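Beta-mannosidase (Trichoderma harzianum, PDB 4CVU) probably hydrolyses terminal beta-linked mannose residues from the non-reducing ends of manno-oligosaccharides, as a glycoside hydrolase of family 2. Local coordinates at residues 854-866 with 877-889. Sequence-based numbering, arbitrary orientation.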
loop_
_atom_site.group_PDB
_atom_site.type_symbol
_atom_site.label_atom_id
_atom_site.label_comp_id
_atom_site.label_asym_id
_atom_site.label_seq_id
_atom_site.Cartn_x
_atom_site.Cartn_y
_atom_site.Cartn_z
ATOM N N PRO A 854 -5.923 -34.584 5.586
ATOM C CA PRO A 854 -4.569 -34.040 5.559
ATOM C C PRO A 854 -4.040 -33.662 6.937
ATOM O O PRO A 854 -2.860 -33.899 7.215
ATOM C CB PRO A 854 -4.679 -32.824 4.640
ATOM C CG PRO A 854 -5.837 -33.114 3.765
ATOM C CD PRO A 854 -6.783 -34.034 4.514
ATOM N N ASN A 855 -4.891 -33.123 7.822
ATOM C CA ASN A 855 -4.435 -32.753 9.173
ATOM C C ASN A 855 -4.055 -33.893 10.087
ATOM O O ASN A 855 -3.545 -33.656 11.165
ATOM C CB ASN A 855 -5.440 -31.812 9.905
ATOM C CG ASN A 855 -6.819 -32.431 10.097
ATOM O OD1 ASN A 855 -7.074 -33.575 9.711
ATOM N ND2 ASN A 855 -7.739 -31.634 10.620
ATOM N N GLN A 856 -4.325 -35.124 9.680
ATOM C CA GLN A 856 -4.002 -36.295 10.473
ATOM C C GLN A 856 -2.742 -37.009 9.978
ATOM O O GLN A 856 -2.220 -37.892 10.670
ATOM C CB GLN A 856 -5.187 -37.244 10.423
ATOM C CG GLN A 856 -6.399 -36.659 11.138
ATOM C CD GLN A 856 -7.650 -37.513 11.008
ATOM O OE1 GLN A 856 -8.062 -37.917 9.905
ATOM N NE2 GLN A 856 -8.294 -37.746 12.139
ATOM N N ALA A 857 -2.262 -36.637 8.792
ATOM C CA ALA A 857 -1.117 -37.299 8.183
ATOM C C ALA A 857 0.166 -36.958 8.914
ATOM O O ALA A 857 0.510 -35.783 9.071
ATOM C CB ALA A 857 -0.972 -36.901 6.725
ATOM N N LYS A 858 0.914 -37.991 9.286
ATOM C CA LYS A 858 2.177 -37.805 9.995
ATOM C C LYS A 858 3.358 -37.450 9.049
ATOM O O LYS A 858 4.328 -38.199 8.943
ATOM C CB LYS A 858 2.480 -39.059 10.825
ATOM C CG LYS A 858 3.211 -38.775 12.124
ATOM C CD LYS A 858 3.657 -40.054 12.851
ATOM C CE LYS A 858 5.045 -40.522 12.448
ATOM N NZ LYS A 858 5.065 -41.225 11.132
ATOM N N VAL A 859 3.274 -36.304 8.376
ATOM C CA VAL A 859 4.340 -35.841 7.498
ATOM C C VAL A 859 5.578 -35.398 8.279
ATOM O O VAL A 859 5.490 -34.877 9.405
ATOM C CB VAL A 859 3.903 -34.677 6.566
ATOM C CG1 VAL A 859 3.055 -35.202 5.407
ATOM C CG2 VAL A 859 3.134 -33.601 7.321
ATOM N N SER A 860 6.734 -35.607 7.666
ATOM C CA SER A 860 7.977 -35.164 8.231
ATOM C C SER A 860 8.626 -34.262 7.196
ATOM O O SER A 860 8.201 -34.203 6.057
ATOM C CB SER A 860 8.867 -36.378 8.587
ATOM O OG SER A 860 9.124 -37.200 7.456
ATOM N N ASP A 861 9.667 -33.576 7.582
ATOM C CA ASP A 861 10.357 -32.708 6.632
ATOM C C ASP A 861 10.880 -33.544 5.446
ATOM O O ASP A 861 11.813 -34.339 5.602
ATOM C CB ASP A 861 11.506 -31.989 7.349
ATOM C CG ASP A 861 12.147 -30.938 6.493
ATOM O OD1 ASP A 861 11.885 -30.898 5.267
ATOM O OD2 ASP A 861 12.932 -30.168 7.059
ATOM N N PRO A 862 10.291 -33.368 4.253
ATOM C CA PRO A 862 10.767 -34.049 3.052
ATOM C C PRO A 862 12.085 -33.506 2.512
ATOM O O PRO A 862 12.621 -34.069 1.569
ATOM C CB PRO A 862 9.653 -33.763 2.033
ATOM C CG PRO A 862 9.162 -32.402 2.438
ATOM C CD PRO A 862 9.226 -32.392 3.940
ATOM N N LYS A 863 12.580 -32.421 3.071
ATOM C CA LYS A 863 13.843 -31.827 2.628
ATOM C C LYS A 863 13.867 -31.644 1.121
ATOM O O LYS A 863 14.589 -32.329 0.419
ATOM C CB LYS A 863 15.035 -32.687 3.094
ATOM C CG LYS A 863 15.089 -32.817 4.608
ATOM C CD LYS A 863 16.474 -32.503 5.141
ATOM C CE LYS A 863 16.508 -32.511 6.661
ATOM N NZ LYS A 863 15.618 -31.455 7.221
ATOM N N LEU A 864 13.045 -30.712 0.632
ATOM C CA LEU A 864 12.876 -30.495 -0.782
ATOM C C LEU A 864 14.071 -29.745 -1.330
ATOM O O LEU A 864 14.601 -28.868 -0.662
ATOM C CB LEU A 864 11.615 -29.665 -1.059
ATOM C CG LEU A 864 10.250 -30.319 -0.870
ATOM C CD1 LEU A 864 9.185 -29.251 -0.797
ATOM C CD2 LEU A 864 9.959 -31.251 -2.029
ATOM N N HIS A 865 14.535 -30.158 -2.473
ATOM C CA HIS A 865 15.518 -29.369 -3.262
ATOM C C HIS A 865 14.923 -28.824 -4.634
ATOM O O HIS A 865 14.113 -29.425 -5.383
ATOM C CB HIS A 865 16.740 -30.229 -3.642
ATOM C CG HIS A 865 17.691 -30.523 -2.516
ATOM N ND1 HIS A 865 17.333 -31.237 -1.394
ATOM C CD2 HIS A 865 19.009 -30.239 -2.369
ATOM C CE1 HIS A 865 18.382 -31.369 -0.601
ATOM N NE2 HIS A 865 19.415 -30.777 -1.173
ATOM N N LEU A 866 15.325 -27.598 -4.911
ATOM C CA LEU A 866 14.765 -26.943 -6.069
ATOM C C LEU A 866 15.895 -26.293 -6.830
ATOM O O LEU A 866 16.769 -25.678 -6.225
ATOM C CB LEU A 866 13.737 -25.885 -5.618
ATOM C CG LEU A 866 13.048 -25.033 -6.683
ATOM C CD1 LEU A 866 12.141 -25.895 -7.515
ATOM C CD2 LEU A 866 12.259 -23.864 -6.069
ATOM N N VAL A 877 12.510 -30.480 -9.005
ATOM C CA VAL A 877 12.020 -30.553 -7.643
ATOM C C VAL A 877 12.297 -31.950 -7.116
ATOM O O VAL A 877 11.941 -32.917 -7.761
ATOM C CB VAL A 877 10.483 -30.322 -7.600
ATOM C CG1 VAL A 877 9.984 -30.227 -6.167
ATOM C CG2 VAL A 877 10.121 -29.078 -8.373
ATOM N N GLU A 878 12.943 -32.062 -5.963
ATOM C CA GLU A 878 13.276 -33.369 -5.413
ATOM C C GLU A 878 12.986 -33.474 -3.924
ATOM O O GLU A 878 13.433 -32.654 -3.170
ATOM C CB GLU A 878 14.753 -33.694 -5.686
ATOM C CG GLU A 878 15.094 -35.169 -5.531
ATOM C CD GLU A 878 16.600 -35.445 -5.620
ATOM O OE1 GLU A 878 17.394 -34.498 -5.898
ATOM O OE2 GLU A 878 16.989 -36.613 -5.398
ATOM N N ALA A 879 12.212 -34.479 -3.521
ATOM C CA ALA A 879 12.053 -34.789 -2.116
ATOM C C ALA A 879 13.213 -35.720 -1.697
ATOM O O ALA A 879 13.345 -36.821 -2.229
ATOM C CB ALA A 879 10.714 -35.451 -1.865
ATOM N N THR A 880 14.051 -35.254 -0.775
ATOM C CA THR A 880 15.307 -35.919 -0.402
ATOM C C THR A 880 15.157 -36.888 0.800
ATOM O O THR A 880 15.839 -37.920 0.867
ATOM C CB THR A 880 16.381 -34.825 -0.161
ATOM O OG1 THR A 880 16.749 -34.278 -1.437
ATOM C CG2 THR A 880 17.605 -35.337 0.480
ATOM N N ALA A 881 14.254 -36.588 1.728
ATOM C CA ALA A 881 14.173 -37.302 3.008
ATOM C C ALA A 881 12.894 -38.097 3.214
ATOM O O ALA A 881 12.818 -38.946 4.096
ATOM C CB ALA A 881 14.324 -36.306 4.142
ATOM N N GLY A 882 11.859 -37.791 2.438
ATOM C CA GLY A 882 10.596 -38.497 2.572
ATOM C C GLY A 882 9.558 -37.993 1.593
ATOM O O GLY A 882 9.865 -37.201 0.697
ATOM N N VAL A 883 8.330 -38.456 1.763
ATOM C CA VAL A 883 7.237 -38.068 0.882
ATOM C C VAL A 883 6.801 -36.643 1.167
ATOM O O VAL A 883 6.622 -36.260 2.323
ATOM C CB VAL A 883 6.004 -38.970 1.065
ATOM C CG1 VAL A 883 4.792 -38.411 0.315
ATOM C CG2 VAL A 883 6.318 -40.361 0.587
ATOM N N SER A 884 6.626 -35.866 0.104
ATOM C CA SER A 884 6.088 -34.529 0.227
ATOM C C SER A 884 4.675 -34.488 -0.300
ATOM O O SER A 884 4.449 -34.888 -1.434
ATOM C CB SER A 884 6.957 -33.560 -0.572
ATOM O OG SER A 884 6.198 -32.422 -0.857
ATOM N N LEU A 885 3.723 -33.990 0.492
ATOM C CA LEU A 885 2.340 -33.840 0.053
ATOM C C LEU A 885 2.044 -32.391 -0.306
ATOM O O LEU A 885 2.510 -31.485 0.372
ATOM C CB LEU A 885 1.365 -34.288 1.163
ATOM C CG LEU A 885 1.512 -35.718 1.634
ATOM C CD1 LEU A 885 0.466 -36.057 2.712
ATOM C CD2 LEU A 885 1.369 -36.624 0.429
ATOM N N TYR A 886 1.265 -32.183 -1.375
ATOM C CA TYR A 886 0.787 -30.881 -1.788
ATOM C C TYR A 886 2.020 -30.004 -2.019
ATOM O O TYR A 886 2.067 -28.926 -1.472
ATOM C CB TYR A 886 -0.094 -30.180 -0.741
ATOM C CG TYR A 886 -1.392 -30.921 -0.465
ATOM C CD1 TYR A 886 -2.489 -30.738 -1.255
ATOM C CD2 TYR A 886 -1.477 -31.796 0.576
ATOM C CE1 TYR A 886 -3.697 -31.448 -1.023
ATOM C CE2 TYR A 886 -2.675 -32.510 0.828
ATOM C CZ TYR A 886 -3.773 -32.298 0.025
ATOM O OH TYR A 886 -5.006 -33.002 0.233
ATOM N N THR A 887 2.996 -30.528 -2.752
ATOM C CA THR A 887 4.218 -29.760 -3.118
ATOM C C THR A 887 3.810 -28.583 -3.934
ATOM O O THR A 887 3.020 -28.749 -4.863
ATOM C CB THR A 887 5.146 -30.674 -3.933
ATOM O OG1 THR A 887 5.316 -31.910 -3.227
ATOM C CG2 THR A 887 6.526 -30.050 -4.177
ATOM N N TRP A 888 4.400 -27.384 -3.682
ATOM C CA TRP A 888 3.805 -26.169 -4.177
ATOM C C TRP A 888 4.899 -25.200 -4.503
ATOM O O TRP A 888 5.616 -24.822 -3.601
ATOM C CB TRP A 888 2.882 -25.544 -3.101
ATOM C CG TRP A 888 2.228 -24.266 -3.545
ATOM C CD1 TRP A 888 2.526 -22.992 -3.116
ATOM C CD2 TRP A 888 1.215 -24.129 -4.550
ATOM N NE1 TRP A 888 1.716 -22.069 -3.774
ATOM C CE2 TRP A 888 0.918 -22.741 -4.668
ATOM C CE3 TRP A 888 0.504 -25.034 -5.334
ATOM C CZ2 TRP A 888 -0.025 -22.263 -5.542
ATOM C CZ3 TRP A 888 -0.444 -24.545 -6.219
ATOM C CH2 TRP A 888 -0.700 -23.185 -6.324
ATOM N N LEU A 889 4.958 -24.803 -5.765
ATOM C CA LEU A 889 5.876 -23.785 -6.260
ATOM C C LEU A 889 5.150 -22.490 -6.296
ATOM O O LEU A 889 3.991 -22.449 -6.702
ATOM C CB LEU A 889 6.314 -24.160 -7.658
ATOM C CG LEU A 889 7.098 -25.490 -7.747
ATOM C CD1 LEU A 889 6.918 -26.098 -9.116
ATOM C CD2 LEU A 889 8.547 -25.260 -7.473
HETATM O O HOH W 1 6.063 -34.382 4.233
HETATM O O HOH W 2 6.441 -37.312 5.139
#
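Leu864 and His865 pair with Ala879 and Glu878 in an antiparallel hairpin of the C-terminal Ig-fold domain; farther on, the chain turns a corner at Leu885 and Tyr886, so that 887-889 runs in the other sheet. His865 and Glu878 form the hydrogen-bonded pair: His865 N reaches Glu878 O at 2.8 Å, nearly straight at 168°, and Glu878 N returns to His865 O. Beyond the strands, Pro862 O accepts a bond from Ala881 N at 3.0 Å and a weak one from Thr880 N, which also donates to Lys863 O.

Leu864 can be followed inward from the hairpin. Its CB lies near Glu878 O; CG, anti to the carbonyl carbon (chi1 -72°), directs the branches into the sandwich, where CD2, still 3.9 Å from Glu878 O, meets Ser884 CB at 4.1 Å, Thr887 CG2, Val877 CG1 and the methyl of Ala879, while Leu906 of strand 904-906 adds a further neighbour. Leu866 CD1 bridges the two sheets, touching Leu889 CD2 at 3.6 Å and lying alongside Val877 CG2. Pro862 sets its CB 3.8 Å from Ser884 CB, and Ser884 OG, buried, donates to Thr887 OG1, which is also bonded to Phe904 O. With an alanine at Ser884, Thr887 OG1 would probably lose this buried donor and be left with its link to Phe904 O.

Farther back along the chain, the side chains of Val859 and Leu885 meet at an oblique angle, CG1 against CD1, and two waters join Ser860 to Val883: one accepts from Ser860 N, the other is hydrogen-bonded to Ser860 O, and both bond to Val883 O, the nearer at 2.7 Å.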